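Local coordinates for acetyl-CoA hydrolase/transferase family protein (PDB 2NVV) that probably hydrolyses acetyl-CoA or transfers its CoA to another carboxylate through a glutamyl-CoA thioester, and binds zinc, at residues S241-G246 with D275-N280; A265-L270 with D288-L293; F391-V396 with I402-P407. All blocks are in the same frame, centred on the assembly; numbering follows the deposited sequence.

Contact 1: residues S241-G246 with D275-N280; sequences SEMKAG and DIPAFN
The backbones of Met243, in the last turn of helix 226-245, and Ile276, in the loop before strand 279-282, stay 9.2 Å apart at their CA atoms, leaving one long side chain to span the gap. The helix closes in a Schellman motif at Gly246, where a positive phi of 90° is readily adopted by glycine, which lacks a side chain to crowd the Ala245 carbonyl. The loop it faces is the link between helix 261-272 and strand 279-282 of an alpha/beta fold. Met243, built as selenomethionine, does the bridging. Its CG stands anti to the carbonyl carbon, and the chain folds over at chi3 (-84°) to turn the terminal methyl into the loop. An unbranched, flexible and apolar chain suits this reach. On the loop side, Ile276 CD1 lies 3.9 Å from Met243 CE, while the buried isoleucine also packs on Val240 of helix 226-245 and Leu270 of helix 261-272. Asp275, at the exposed margin, suits the solvent side, and its backbone N is bonded to Asn273 OD1. Pro277, a rigid apolar ring that also touches Phe252, approaches Met243 tip to tip, with Pro277 CD 3.6 Å from Met243 CE and 4.1 Å from SE.

Contact 2: residues A265-L270 with D288-L293; sequences AVLGAL and DAVIAL
Leu267 pushes its CD1 methyl against Ala289, reaching 3.5 Å from Ala289 CB, and the same methyl lies 3.8 Å from Val290 CG2. CG of Leu267 is anti to the carbonyl carbon (chi1 -71°) and chi2 is extended at 167°, which carries CD1 across to the neighbouring helix. Alanine suits the facing position because its side chain ends at CB: the leucine can lie against the helix surface itself, and the CA atoms of Leu267 and Ala289 come within 6.6 Å. Val290 meets the leucine obliquely, offering the CG2 branch, and it also packs on Ile299 and Ala302 of strand 299-304. A beta-branched residue fills this corner between helix and sheet without needing length.

The two helices run almost side by side: the axes of segments 265-270 and 288-293 approach to 9.5 Å, 12° from parallel, as expected of successive helices in a Rossmann-like alpha/beta fold. Helix 261-272 connects strands 255-257 and 279-282, and helix 288-295 is the helix of the beta-alpha-beta crossover between the neighbouring parallel strands 279-282 and 299-304. Helix 261-272 begins within the run Gly258 to Val262, predicted to bind CoA, in a sequence consistent with a Rossmann-type glycine motif.

One turn beyond Ala289, Leu293 answers from the second helix. Leu293 CD1 lies 4.0 Å from Leu267 CB and also borders the carbonyl of Leu267; the longer leucine side chain extends the apolar contact one turn further along. Leu293 also touches Ile299. On another flank, helix 261-272 is covered by helix 226-245, where Val266 meets Val235 and both Ala269 and Leu270 meet Ala236. At the start of helix 288-295, Asp288 turns its carboxylate away from Leu267, and OD1 is hydrogen-bonded to Ser310 OG.

Contact 3: residues F391-V396 with I402-P407; sequences FTTPSV and ISSFVP
Thr393, just past the end of strand 389-392, is where segment 391-396 first meets 402-407. Its CG2 lies 3.9 Å from Phe405 CZ, approaching the ring obliquely as the two side chains slide past each other in opposite directions. With OG1 trans to the backbone N (chi1 175°), the hydroxyl instead turns along its own chain, Thr393 OG1 bonding to Pro394 O at 2.9 Å. That carbonyl has a second donor: Ser404 OG reaches Pro394 O at 2.6 Å, and the two hydroxyls come from opposite faces of the carbonyl plane, each tilted out of it. Short hydroxyl side chains suit this buried bend, since both can reach the Pro394 carbonyl. The ring of Pro394 points away, against Val227 and Ile231. Next, Ser395 takes a backbone bond from across the contact, Ser404 N giving to Ser395 O at 2.7 Å with an N-H...O angle of 161°. Ser395 CA lies at the edge of the Phe405 ring, 4.0 Å from Phe405 CE2, while Ser395 OG is bonded to Glu425 OE1. Val396 then faces Ser403 as an antiparallel non-hydrogen-bonded pair, CA atoms 4.5 Å apart and side chains on the same face. This pair belongs to a beta hairpin, strands 396-397 and 402-403, whose turn carries Lys398, predicted to bind CoA. Ser403 OG bonds ahead to Phe405 O at 2.6 Å, in the carbonyl plane and on a lone pair, tying the hairpin's exit to the next strand. Around the contact, strand 389-392 lies between parallel strands 348-352 and 421-424, strand 405-406 pairs with 355-357, helix 226-245 covers Thr392 and Pro394, and helix 477-484 packs on Ile402 and Val406.

Contacts 1 and 2, with centres 16 Å apart, touch through Phe279 and Ile276: Phe279 CE2 is 3.9 Å from Leu270 CB, Phe279 CZ 4.3 Å from Leu293 CD1, and Ile276 CB 3.5 Å from Leu270 O. Contact 3 touches neither; its nearest atoms lie about 5 Å from contact 2 and about 12 Å from contact 1. Helix 226-245 reaches all three. Contacts 2 and 3 both lie near residues predicted to bind CoA, contact 1 away from the annotated sites. Between side chains, Leu267 is about 8 Å from Gly258, Pro394 about 5 Å from Val262, Ile402 about 3 Å from Lys398, and Val290 about 10 Å from the predicted catalytic Glu284.

Contact 1: residues S241-G246 with D275-N280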
ATOM      1  N   SER A 241      -2.619 -10.540  24.433  1.00  6.39           N
ATOM      2  CA  SER A 241      -3.855  -9.907  24.834  1.00  6.39           C
ATOM      3  C   SER A 241      -4.881  -9.912  23.720  1.00  6.39           C
ATOM      4  O   SER A 241      -6.090 -10.024  23.966  1.00  6.39           O
ATOM      5  CB  SER A 241      -3.554  -8.486  25.275  1.00  6.39           C
ATOM      6  OG  SER A 241      -4.749  -7.767  25.456  1.00  6.73           O
ATOM      7  N   GLU A 242      -4.395  -9.792  22.487  1.00  7.10           N
ATOM      8  CA  GLU A 242      -5.250  -9.786  21.307  1.00  6.39           C
ATOM      9  C   GLU A 242      -5.800 -11.163  21.030  1.00  6.44           C
ATOM     10  O   GLU A 242      -6.950 -11.299  20.611  1.00  6.74           O
ATOM     11  CB  GLU A 242      -4.466  -9.292  20.090  1.00  6.83           C
ATOM     12  CG  GLU A 242      -4.221  -7.795  20.090  1.00  6.84           C
ATOM     13  CD  GLU A 242      -5.514  -7.012  20.179  1.00  7.25           C
ATOM     14  OE1 GLU A 242      -6.285  -7.013  19.191  1.00  9.45           O
ATOM     15  OE2 GLU A 242      -5.765  -6.410  21.244  1.00  6.98           O
HETATM   16  N   MSE A 243      -4.982 -12.187  21.258  1.00  7.49           N
HETATM   17  CA  MSE A 243      -5.421 -13.559  21.029  1.00  7.98           C
HETATM   18  C   MSE A 243      -6.563 -13.922  21.956  1.00  8.27           C
HETATM   19  O   MSE A 243      -7.544 -14.538  21.533  1.00  9.46           O
HETATM   20  CB  MSE A 243      -4.280 -14.547  21.244  1.00  9.04           C
HETATM   21  CG  MSE A 243      -3.182 -14.471  20.214  1.00 13.16           C
HETATM   22 SE   MSE A 243      -2.001 -15.977  20.382  1.00 21.36          SE
HETATM   23  CE  MSE A 243      -0.826 -15.365  21.759  1.00 18.28           C
ATOM     24  N   LYS A 244      -6.443 -13.542  23.224  1.00  8.39           N
ATOM     25  CA  LYS A 244      -7.489 -13.851  24.189  1.00  8.71           C
ATOM     26  C   LYS A 244      -8.721 -12.989  23.991  1.00  7.92           C
ATOM     27  O   LYS A 244      -9.790 -13.324  24.466  1.00  9.05           O
ATOM     28  CB  LYS A 244      -6.964 -13.701  25.615  1.00  9.98           C
ATOM     29  CG  LYS A 244      -6.719 -12.283  26.072  1.00 12.98           C
ATOM     30  CD  LYS A 244      -6.079 -12.270  27.469  1.00 15.23           C
ATOM     31  CE  LYS A 244      -6.821 -13.204  28.442  1.00 16.39           C
ATOM     32  NZ  LYS A 244      -8.303 -12.926  28.522  1.00 16.29           N
ATOM     33  N   ALA A 245      -8.565 -11.879  23.281  1.00  7.43           N
ATOM     34  CA  ALA A 245      -9.679 -10.982  22.990  1.00  6.86           C
ATOM     35  C   ALA A 245     -10.408 -11.527  21.757  1.00  7.65           C
ATOM     36  O   ALA A 245     -11.524 -11.098  21.430  1.00  7.90           O
ATOM     37  CB  ALA A 245      -9.155  -9.564  22.715  1.00  6.39           C
ATOM     38  N   GLY A 246      -9.763 -12.474  21.076  1.00  7.09           N
ATOM     39  CA  GLY A 246     -10.344 -13.066  19.883  1.00  6.89           C
ATOM     40  C   GLY A 246     -10.005 -12.349  18.585  1.00  6.39           C
ATOM     41  O   GLY A 246     -10.609 -12.629  17.542  1.00  6.39           O
ATOM     42  N   ASP A 275       2.593 -17.267  27.050  1.00 11.85           N
ATOM     43  CA  ASP A 275       1.294 -17.175  26.395  1.00 11.67           C
ATOM     44  C   ASP A 275       1.458 -16.993  24.897  1.00 10.23           C
ATOM     45  O   ASP A 275       0.472 -16.996  24.155  1.00 11.11           O
ATOM     46  CB  ASP A 275       0.473 -16.026  26.954  1.00 13.99           C
ATOM     47  CG  ASP A 275      -0.110 -16.342  28.305  1.00 16.77           C
ATOM     48  OD1 ASP A 275      -0.623 -17.468  28.468  1.00 16.34           O
ATOM     49  OD2 ASP A 275      -0.065 -15.465  29.194  1.00 18.20           O
ATOM     50  N   ILE A 276       2.701 -16.818  24.454  1.00  9.07           N
ATOM     51  CA  ILE A 276       2.980 -16.694  23.025  1.00  7.38           C
ATOM     52  C   ILE A 276       3.381 -18.097  22.586  1.00  6.39           C
ATOM     53  O   ILE A 276       4.420 -18.600  22.996  1.00  6.39           O
ATOM     54  CB  ILE A 276       4.156 -15.720  22.737  1.00  7.31           C
ATOM     55  CG1 ILE A 276       3.735 -14.278  23.016  1.00  6.53           C
ATOM     56  CG2 ILE A 276       4.593 -15.844  21.284  1.00  6.39           C
ATOM     57  CD1 ILE A 276       2.745 -13.717  22.026  1.00  6.39           C
ATOM     58  N   PRO A 277       2.544 -18.760  21.771  1.00  6.39           N
ATOM     59  CA  PRO A 277       2.857 -20.119  21.308  1.00  6.80           C
ATOM     60  C   PRO A 277       4.048 -20.173  20.339  1.00  7.22           C
ATOM     61  O   PRO A 277       4.356 -19.182  19.674  1.00  7.58           O
ATOM     62  CB  PRO A 277       1.545 -20.571  20.658  1.00  6.39           C
ATOM     63  CG  PRO A 277       0.979 -19.297  20.132  1.00  6.49           C
ATOM     64  CD  PRO A 277       1.223 -18.331  21.272  1.00  6.56           C
ATOM     65  N   ALA A 278       4.715 -21.322  20.277  1.00  6.39           N
ATOM     66  CA  ALA A 278       5.851 -21.500  19.382  1.00  6.39           C
ATOM     67  C   ALA A 278       5.387 -20.941  18.046  1.00  6.39           C
ATOM     68  O   ALA A 278       4.303 -21.283  17.567  1.00  6.39           O
ATOM     69  CB  ALA A 278       6.214 -22.977  19.254  1.00  6.39           C
ATOM     70  N   PHE A 279       6.203 -20.085  17.441  1.00  6.39           N
ATOM     71  CA  PHE A 279       5.796 -19.454  16.208  1.00  6.39           C
ATOM     72  C   PHE A 279       6.785 -19.539  15.055  1.00  6.39           C
ATOM     73  O   PHE A 279       7.939 -19.928  15.219  1.00  6.39           O
ATOM     74  CB  PHE A 279       5.454 -17.990  16.508  1.00  6.39           C
ATOM     75  CG  PHE A 279       6.614 -17.181  17.069  1.00  6.39           C
ATOM     76  CD1 PHE A 279       7.434 -16.424  16.224  1.00  6.39           C
ATOM     77  CD2 PHE A 279       6.884 -17.181  18.438  1.00  6.39           C
ATOM     78  CE1 PHE A 279       8.497 -15.682  16.736  1.00  6.39           C
ATOM     79  CE2 PHE A 279       7.946 -16.441  18.958  1.00  6.39           C
ATOM     80  CZ  PHE A 279       8.752 -15.691  18.106  1.00  6.47           C
ATOM     81  N   ASN A 280       6.306 -19.167  13.876  1.00  6.39           N
ATOM     82  CA  ASN A 280       7.124 -19.179  12.677  1.00  6.43           C
ATOM     83  C   ASN A 280       7.333 -17.747  12.216  1.00  6.71           C
ATOM     84  O   ASN A 280       6.547 -16.864  12.540  1.00  6.39           O
ATOM     85  CB  ASN A 280       6.435 -19.966  11.555  1.00  6.39           C
ATOM     86  CG  ASN A 280       6.161 -21.414  11.932  1.00  6.63           C
ATOM     87  OD1 ASN A 280       5.004 -21.832  12.035  1.00  7.74           O
ATOM     88  ND2 ASN A 280       7.226 -22.193  12.132  1.00  6.39           N
TER

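Contact 2: residues A265-L270 with D288-L293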
ATOM      1  N   ALA A 265      14.582  -6.998  21.022  1.00  6.39           N
ATOM      2  CA  ALA A 265      13.853  -6.970  22.280  1.00  6.39           C
ATOM      3  C   ALA A 265      12.479  -7.608  22.093  1.00  6.39           C
ATOM      4  O   ALA A 265      12.018  -8.375  22.948  1.00  6.39           O
ATOM      5  CB  ALA A 265      13.708  -5.529  22.771  1.00  6.39           C
ATOM      6  N   VAL A 266      11.831  -7.294  20.972  1.00  6.39           N
ATOM      7  CA  VAL A 266      10.519  -7.843  20.671  1.00  6.67           C
ATOM      8  C   VAL A 266      10.615  -9.362  20.588  1.00  6.39           C
ATOM      9  O   VAL A 266       9.857 -10.076  21.252  1.00  6.39           O
ATOM     10  CB  VAL A 266       9.961  -7.260  19.348  1.00  6.47           C
ATOM     11  CG1 VAL A 266       8.676  -7.961  18.960  1.00  6.39           C
ATOM     12  CG2 VAL A 266       9.688  -5.785  19.523  1.00  6.39           C
ATOM     13  N   LEU A 267      11.563  -9.855  19.795  1.00  6.39           N
ATOM     14  CA  LEU A 267      11.762 -11.294  19.655  1.00  6.55           C
ATOM     15  C   LEU A 267      12.030 -11.955  21.002  1.00  6.39           C
ATOM     16  O   LEU A 267      11.493 -13.018  21.297  1.00  6.39           O
ATOM     17  CB  LEU A 267      12.922 -11.574  18.696  1.00  6.39           C
ATOM     18  CG  LEU A 267      12.622 -11.259  17.225  1.00  6.51           C
ATOM     19  CD1 LEU A 267      13.903 -11.260  16.416  1.00  6.49           C
ATOM     20  CD2 LEU A 267      11.637 -12.271  16.684  1.00  6.39           C
ATOM     21  N   GLY A 268      12.867 -11.320  21.817  1.00  6.39           N
ATOM     22  CA  GLY A 268      13.175 -11.863  23.129  1.00  6.39           C
ATOM     23  C   GLY A 268      11.933 -11.923  23.998  1.00  6.39           C
ATOM     24  O   GLY A 268      11.670 -12.931  24.649  1.00  6.39           O
ATOM     25  N   ALA A 269      11.159 -10.841  23.995  1.00  6.39           N
ATOM     26  CA  ALA A 269       9.941 -10.778  24.792  1.00  6.39           C
ATOM     27  C   ALA A 269       8.975 -11.894  24.409  1.00  6.39           C
ATOM     28  O   ALA A 269       8.423 -12.570  25.267  1.00  6.39           O
ATOM     29  CB  ALA A 269       9.289  -9.431  24.617  1.00  6.39           C
ATOM     30  N   LEU A 270       8.776 -12.086  23.111  1.00  6.90           N
ATOM     31  CA  LEU A 270       7.898 -13.134  22.606  1.00  6.74           C
ATOM     32  C   LEU A 270       8.355 -14.493  23.134  1.00  6.71           C
ATOM     33  O   LEU A 270       7.551 -15.285  23.617  1.00  7.77           O
ATOM     34  CB  LEU A 270       7.917 -13.142  21.073  1.00  6.39           C
ATOM     35  CG  LEU A 270       7.329 -11.927  20.344  1.00  6.39           C
ATOM     36  CD1 LEU A 270       7.753 -11.974  18.881  1.00  6.39           C
ATOM     37  CD2 LEU A 270       5.800 -11.907  20.464  1.00  6.39           C
ATOM     38  N   ASP A 288      20.295 -13.000  14.397  1.00  6.42           N
ATOM     39  CA  ASP A 288      20.749 -13.844  15.497  1.00  6.39           C
ATOM     40  C   ASP A 288      19.620 -14.126  16.473  1.00  6.39           C
ATOM     41  O   ASP A 288      19.420 -15.266  16.880  1.00  6.39           O
ATOM     42  CB  ASP A 288      21.895 -13.173  16.250  1.00  6.39           C
ATOM     43  CG  ASP A 288      23.176 -13.131  15.452  1.00  6.47           C
ATOM     44  OD1 ASP A 288      24.165 -12.566  15.948  1.00  6.51           O
ATOM     45  OD2 ASP A 288      23.212 -13.668  14.336  1.00  8.01           O
ATOM     46  N   ALA A 289      18.886 -13.083  16.842  1.00  6.63           N
ATOM     47  CA  ALA A 289      17.782 -13.219  17.792  1.00  6.39           C
ATOM     48  C   ALA A 289      16.804 -14.329  17.421  1.00  6.39           C
ATOM     49  O   ALA A 289      16.293 -15.024  18.296  1.00  6.39           O
ATOM     50  CB  ALA A 289      17.045 -11.899  17.935  1.00  6.39           C
ATOM     51  N   VAL A 290      16.549 -14.496  16.124  1.00  6.39           N
ATOM     52  CA  VAL A 290      15.631 -15.538  15.646  1.00  6.47           C
ATOM     53  C   VAL A 290      16.262 -16.911  15.829  1.00  6.39           C
ATOM     54  O   VAL A 290      15.623 -17.853  16.298  1.00  6.39           O
ATOM     55  CB  VAL A 290      15.277 -15.327  14.143  1.00  7.17           C
ATOM     56  CG1 VAL A 290      14.560 -16.544  13.589  1.00  6.39           C
ATOM     57  CG2 VAL A 290      14.410 -14.090  13.986  1.00  6.39           C
ATOM     58  N   ILE A 291      17.532 -17.014  15.461  1.00  6.39           N
ATOM     59  CA  ILE A 291      18.267 -18.267  15.595  1.00  6.73           C
ATOM     60  C   ILE A 291      18.267 -18.730  17.058  1.00  6.39           C
ATOM     61  O   ILE A 291      18.053 -19.910  17.347  1.00  6.39           O
ATOM     62  CB  ILE A 291      19.713 -18.086  15.114  1.00  6.39           C
ATOM     63  CG1 ILE A 291      19.703 -17.561  13.678  1.00  6.39           C
ATOM     64  CG2 ILE A 291      20.468 -19.391  15.222  1.00  6.39           C
ATOM     65  CD1 ILE A 291      19.049 -18.504  12.693  1.00  6.39           C
ATOM     66  N   ALA A 292      18.502 -17.790  17.970  1.00  6.39           N
ATOM     67  CA  ALA A 292      18.542 -18.088  19.394  1.00  6.39           C
ATOM     68  C   ALA A 292      17.240 -18.723  19.870  1.00  7.00           C
ATOM     69  O   ALA A 292      17.262 -19.715  20.597  1.00  8.39           O
ATOM     70  CB  ALA A 292      18.826 -16.804  20.187  1.00  6.39           C
ATOM     71  N   LEU A 293      16.110 -18.142  19.461  1.00  6.39           N
ATOM     72  CA  LEU A 293      14.793 -18.649  19.824  1.00  6.39           C
ATOM     73  C   LEU A 293      14.517 -19.982  19.152  1.00  7.57           C
ATOM     74  O   LEU A 293      13.768 -20.817  19.670  1.00  6.90           O
ATOM     75  CB  LEU A 293      13.713 -17.645  19.424  1.00  6.39           C
ATOM     76  CG  LEU A 293      13.728 -16.370  20.265  1.00  6.39           C
ATOM     77  CD1 LEU A 293      12.677 -15.390  19.758  1.00  6.71           C
ATOM     78  CD2 LEU A 293      13.478 -16.738  21.733  1.00  6.39           C
TER

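Contact 3: residues F391-V396 with I402-P407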
ATOM      1  N   PHE A 391       3.819  -0.582  14.656  1.00  6.41           N
ATOM      2  CA  PHE A 391       4.987   0.262  14.521  1.00  7.33           C
ATOM      3  C   PHE A 391       5.505   0.591  15.914  1.00  6.39           C
ATOM      4  O   PHE A 391       4.749   1.008  16.799  1.00  6.39           O
ATOM      5  CB  PHE A 391       4.637   1.524  13.744  1.00  6.39           C
ATOM      6  CG  PHE A 391       4.709   1.342  12.260  1.00  6.70           C
ATOM      7  CD1 PHE A 391       5.945   1.371  11.603  1.00  6.46           C
ATOM      8  CD2 PHE A 391       3.555   1.113  11.515  1.00  6.91           C
ATOM      9  CE1 PHE A 391       6.032   1.174  10.219  1.00  6.39           C
ATOM     10  CE2 PHE A 391       3.628   0.914  10.131  1.00  6.66           C
ATOM     11  CZ  PHE A 391       4.875   0.945   9.481  1.00  6.39           C
ATOM     12  N   THR A 392       6.797   0.360  16.107  1.00  6.39           N
ATOM     13  CA  THR A 392       7.452   0.617  17.380  1.00  6.39           C
ATOM     14  C   THR A 392       8.439   1.757  17.249  1.00  6.39           C
ATOM     15  O   THR A 392       8.926   2.041  16.163  1.00  6.98           O
ATOM     16  CB  THR A 392       8.226  -0.598  17.845  1.00  6.69           C
ATOM     17  OG1 THR A 392       9.141  -0.961  16.815  1.00  6.39           O
ATOM     18  CG2 THR A 392       7.295  -1.758  18.133  1.00  6.39           C
ATOM     19  N   THR A 393       8.737   2.396  18.374  1.00  6.39           N
ATOM     20  CA  THR A 393       9.681   3.507  18.396  1.00  6.39           C
ATOM     21  C   THR A 393       9.816   4.118  19.786  1.00  7.36           C
ATOM     22  O   THR A 393       8.816   4.335  20.489  1.00  6.39           O
ATOM     23  CB  THR A 393       9.249   4.664  17.469  1.00  6.39           C
ATOM     24  OG1 THR A 393      10.152   5.761  17.629  1.00  6.39           O
ATOM     25  CG2 THR A 393       7.845   5.156  17.828  1.00  6.39           C
ATOM     26  N   PRO A 394      11.058   4.379  20.220  1.00  7.12           N
ATOM     27  CA  PRO A 394      11.204   4.990  21.538  1.00  6.41           C
ATOM     28  C   PRO A 394      10.476   6.321  21.409  1.00  6.39           C
ATOM     29  O   PRO A 394      10.453   6.902  20.331  1.00  6.39           O
ATOM     30  CB  PRO A 394      12.720   5.129  21.684  1.00  6.39           C
ATOM     31  CG  PRO A 394      13.215   5.182  20.261  1.00  6.46           C
ATOM     32  CD  PRO A 394      12.372   4.132  19.601  1.00  6.39           C
ATOM     33  N   SER A 395       9.857   6.790  22.483  1.00  7.69           N
ATOM     34  CA  SER A 395       9.100   8.043  22.427  1.00  7.25           C
ATOM     35  C   SER A 395       9.940   9.283  22.142  1.00  6.39           C
ATOM     36  O   SER A 395       9.477  10.209  21.478  1.00  6.39           O
ATOM     37  CB  SER A 395       8.329   8.251  23.736  1.00  6.63           C
ATOM     38  OG  SER A 395       9.205   8.555  24.809  1.00  7.52           O
ATOM     39  N   VAL A 396      11.173   9.311  22.637  1.00  7.43           N
ATOM     40  CA  VAL A 396      12.019  10.477  22.433  1.00  8.40           C
ATOM     41  C   VAL A 396      13.418  10.153  21.952  1.00  9.77           C
ATOM     42  O   VAL A 396      13.781   8.994  21.779  1.00  9.10           O
ATOM     43  CB  VAL A 396      12.130  11.315  23.740  1.00  7.35           C
ATOM     44  CG1 VAL A 396      10.743  11.785  24.176  1.00  6.39           C
ATOM     45  CG2 VAL A 396      12.791  10.496  24.838  1.00  6.39           C
ATOM     46  N   ILE A 402      14.270  15.701  21.411  1.00  6.39           N
ATOM     47  CA  ILE A 402      13.560  15.361  20.183  1.00  6.50           C
ATOM     48  C   ILE A 402      12.428  14.410  20.514  1.00  6.39           C
ATOM     49  O   ILE A 402      12.619  13.433  21.236  1.00  6.39           O
ATOM     50  CB  ILE A 402      14.481  14.664  19.148  1.00  6.46           C
ATOM     51  CG1 ILE A 402      15.517  15.659  18.606  1.00  6.62           C
ATOM     52  CG2 ILE A 402      13.652  14.112  18.002  1.00  6.39           C
ATOM     53  CD1 ILE A 402      16.486  15.069  17.607  1.00  6.39           C
ATOM     54  N   SER A 403      11.245  14.704  19.991  1.00  6.39           N
ATOM     55  CA  SER A 403      10.092  13.842  20.199  1.00  6.39           C
ATOM     56  C   SER A 403       9.897  12.957  18.960  1.00  6.39           C
ATOM     57  O   SER A 403       9.958  13.439  17.827  1.00  6.39           O
ATOM     58  CB  SER A 403       8.837  14.687  20.429  1.00  6.39           C
ATOM     59  OG  SER A 403       7.675  13.872  20.420  1.00  6.39           O
ATOM     60  N   SER A 404       9.672  11.666  19.167  1.00  6.39           N
ATOM     61  CA  SER A 404       9.444  10.750  18.053  1.00  6.39           C
ATOM     62  C   SER A 404       8.043  10.958  17.501  1.00  6.39           C
ATOM     63  O   SER A 404       7.723  10.501  16.410  1.00  6.39           O
ATOM     64  CB  SER A 404       9.588   9.309  18.507  1.00  6.39           C
ATOM     65  OG  SER A 404      10.893   9.058  18.972  1.00  6.39           O
ATOM     66  N   PHE A 405       7.207  11.651  18.269  1.00  7.22           N
ATOM     67  CA  PHE A 405       5.824  11.941  17.882  1.00  7.25           C
ATOM     68  C   PHE A 405       5.671  13.428  17.600  1.00  6.39           C
ATOM     69  O   PHE A 405       6.036  14.267  18.417  1.00  6.39           O
ATOM     70  CB  PHE A 405       4.876  11.497  18.993  1.00  6.39           C
ATOM     71  CG  PHE A 405       4.850  10.013  19.187  1.00  6.39           C
ATOM     72  CD1 PHE A 405       4.014   9.208  18.413  1.00  6.39           C
ATOM     73  CD2 PHE A 405       5.708   9.406  20.095  1.00  6.39           C
ATOM     74  CE1 PHE A 405       4.041   7.827  18.543  1.00  6.78           C
ATOM     75  CE2 PHE A 405       5.741   8.026  20.225  1.00  6.39           C
ATOM     76  CZ  PHE A 405       4.909   7.239  19.448  1.00  6.39           C
ATOM     77  N   VAL A 406       5.115  13.742  16.435  1.00  6.39           N
ATOM     78  CA  VAL A 406       4.956  15.115  16.001  1.00  6.39           C
ATOM     79  C   VAL A 406       3.558  15.395  15.457  1.00  6.39           C
ATOM     80  O   VAL A 406       2.801  14.472  15.169  1.00  6.39           O
ATOM     81  CB  VAL A 406       5.985  15.414  14.899  1.00  6.39           C
ATOM     82  CG1 VAL A 406       7.399  15.259  15.441  1.00  6.39           C
ATOM     83  CG2 VAL A 406       5.769  14.460  13.735  1.00  6.39           C
ATOM     84  N   PRO A 407       3.195  16.680  15.313  1.00  6.39           N
ATOM     85  CA  PRO A 407       1.872  17.040  14.788  1.00  6.39           C
ATOM     86  C   PRO A 407       1.643  16.403  13.418  1.00  6.39           C
ATOM     87  O   PRO A 407       0.587  15.823  13.163  1.00  6.39           O
ATOM     88  CB  PRO A 407       1.937  18.564  14.715  1.00  6.39           C
ATOM     89  CG  PRO A 407       2.843  18.913  15.868  1.00  6.39           C
ATOM     90  CD  PRO A 407       3.933  17.876  15.759  1.00  6.39           C
TER